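Local coordinates for nitrilotriacetate monooxygenase component B (PDB 3BPK), which probably binds FMN and serves as the flavin-reductase-type component of a monooxygenase system, at residues N107-E110 with I111-A114. Sequence-based numbering, arbitrary orientation.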
ATOM      1  N   ASN B 107      14.859 -22.741   0.695  1.00 27.93           N
ATOM      2  CA  ASN B 107      15.942 -22.998  -0.221  0.60 26.85           C
ATOM      3  C   ASN B 107      15.517 -23.859  -1.419  1.00 26.73           C
ATOM      4  O   ASN B 107      16.306 -24.641  -1.954  1.00 26.83           O
ATOM      5  CB  ASN B 107      17.120 -23.613   0.539  0.60 27.15           C
ATOM      6  CG  ASN B 107      18.433 -23.254  -0.057  0.60 26.03           C
ATOM      7  OD1 ASN B 107      18.642 -22.112  -0.497  0.60 26.49           O
ATOM      8  ND2 ASN B 107      19.357 -24.204  -0.051  0.60 24.83           N
ATOM      9  N   GLU B 108      14.256 -23.702  -1.815  1.00 24.67           N
ATOM     10  CA  GLU B 108      13.726 -24.206  -3.088  1.00 23.45           C
ATOM     11  C   GLU B 108      13.164 -23.020  -3.889  1.00 22.50           C
ATOM     12  O   GLU B 108      12.464 -22.157  -3.341  1.00 22.35           O
ATOM     13  CB  GLU B 108      12.622 -25.241  -2.897  1.00 23.69           C
ATOM     14  CG  GLU B 108      13.056 -26.495  -2.196  1.00 26.89           C
ATOM     15  CD  GLU B 108      13.989 -27.381  -3.033  1.00 28.81           C
ATOM     16  OE1 GLU B 108      14.125 -27.218  -4.280  1.00 27.62           O
ATOM     17  OE2 GLU B 108      14.620 -28.240  -2.389  1.00 31.75           O
ATOM     18  N   SER B 109      13.470 -22.969  -5.174  1.00 20.23           N
ATOM     19  CA  SER B 109      13.129 -21.800  -5.985  1.00 19.77           C
ATOM     20  C   SER B 109      11.702 -21.861  -6.499  1.00 19.58           C
ATOM     21  O   SER B 109      11.384 -22.675  -7.381  1.00 19.33           O
ATOM     22  CB  SER B 109      14.080 -21.696  -7.186  1.00 19.71           C
ATOM     23  OG  SER B 109      13.690 -20.614  -8.039  1.00 17.78           O
ATOM     24  N   GLU B 110      10.848 -20.956  -6.009  1.00 19.23           N
ATOM     25  CA  GLU B 110       9.491 -20.870  -6.537  1.00 19.44           C
ATOM     26  C   GLU B 110       9.524 -20.423  -7.983  1.00 18.61           C
ATOM     27  O   GLU B 110       8.620 -20.719  -8.749  1.00 19.13           O
ATOM     28  CB  GLU B 110       8.657 -19.859  -5.744  1.00 19.91           C
ATOM     29  CG  GLU B 110       8.420 -20.227  -4.287  1.00 21.29           C
ATOM     30  CD  GLU B 110       9.507 -19.722  -3.335  1.00 24.81           C
ATOM     31  OE1 GLU B 110      10.586 -19.244  -3.775  1.00 19.91           O
ATOM     32  OE2 GLU B 110       9.270 -19.828  -2.110  1.00 31.28           O
ATOM     33  N   ILE B 111      10.554 -19.659  -8.353  1.00 18.54           N
ATOM     34  CA  ILE B 111      10.687 -19.173  -9.709  0.60 18.41           C
ATOM     35  C   ILE B 111      10.792 -20.351 -10.683  1.00 18.48           C
ATOM     36  O   ILE B 111      10.057 -20.408 -11.671  1.00 19.13           O
ATOM     37  CB  ILE B 111      11.914 -18.237  -9.825  0.60 18.82           C
ATOM     38  CG1 ILE B 111      11.718 -17.008  -8.919  0.60 18.67           C
ATOM     39  CG2 ILE B 111      12.185 -17.846 -11.276  0.60 18.69           C
ATOM     40  CD1 ILE B 111      10.327 -16.319  -9.044  0.60 17.35           C
ATOM     41  N   GLU B 112      11.701 -21.284 -10.377  1.00 18.85           N
ATOM     42  CA  GLU B 112      11.853 -22.458 -11.249  1.00 20.87           C
ATOM     43  C   GLU B 112      10.609 -23.369 -11.214  1.00 21.42           C
ATOM     44  O   GLU B 112      10.158 -23.887 -12.280  1.00 22.98           O
ATOM     45  CB  GLU B 112      13.158 -23.210 -10.916  1.00 20.26           C
ATOM     46  CG  GLU B 112      14.440 -22.388 -11.134  1.00 21.44           C
ATOM     47  CD  GLU B 112      14.754 -22.023 -12.586  1.00 21.84           C
ATOM     48  OE1 GLU B 112      14.029 -22.453 -13.522  1.00 22.85           O
ATOM     49  OE2 GLU B 112      15.714 -21.248 -12.783  1.00 24.90           O
ATOM     50  N   LEU B 113      10.011 -23.557 -10.031  1.00 22.65           N
ATOM     51  CA  LEU B 113       8.763 -24.315  -9.930  0.60 23.76           C
ATOM     52  C   LEU B 113       7.664 -23.750 -10.837  1.00 23.81           C
ATOM     53  O   LEU B 113       6.940 -24.509 -11.501  1.00 25.08           O
ATOM     54  CB  LEU B 113       8.273 -24.339  -8.481  0.60 24.89           C
ATOM     55  CG  LEU B 113       6.932 -25.043  -8.189  0.60 26.83           C
ATOM     56  CD1 LEU B 113       7.161 -26.513  -7.814  0.60 27.56           C
ATOM     57  CD2 LEU B 113       6.147 -24.314  -7.068  0.60 26.53           C
ATOM     58  N   ALA B 114       7.541 -22.415 -10.853  1.00 22.22           N
ATOM     59  CA  ALA B 114       6.478 -21.748 -11.616  1.00 22.68           C
ATOM     60  C   ALA B 114       6.808 -21.544 -13.110  1.00 22.01           C
ATOM     61  O   ALA B 114       6.026 -20.934 -13.857  1.00 22.65           O
ATOM     62  CB  ALA B 114       6.121 -20.412 -10.930  1.00 22.82           C
TER
HETATM   63  O   HOH W   1      15.982 -19.432 -10.405  1.00 36.47           O
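The side-chain oxygen of S109 is gripped from several directions, and as the N-cap of helix 110-113 it offers a compact example of how a serine closes the start of a helix. S109 OG accepts from E112 N at 3.1 Å along a nearly straight path, with an N-H...O angle of 168°. Because OG stands anti to the serine's own nitrogen (chi1 176°), it is swung forward over the first turn, where the first N-H groups lack an acceptor one helical turn back. The same oxygen is hydrogen-bonded to L42 O, which ties the cap to the start of strand 42-54, and a water donates a weak, long bond to S109 OG (3.5 Å) and another to E112 OE2. Alongside the cap, E112 CG lies 3.6 Å from S109 OG, while I111 CB flanks the hydroxyl at 3.5 Å. I111 itself leans on F32 and T34 of strand 28-36, seating the short helix against the main sheet of the flavin-reductase-like domain. E110 OE1 accepts from N43 ND2 and G44 N, so the two neighbouring side chains hold on to the same run, L42 to G44. Behind the cap the regular helical pattern begins, L113 N bonding to S109 O. One residue on, A114 N reaches E110 O at 2.9 Å, more bent at 150° and tilted from the carbonyl plane. A114 CB lies 3.3 Å from that same E110 O.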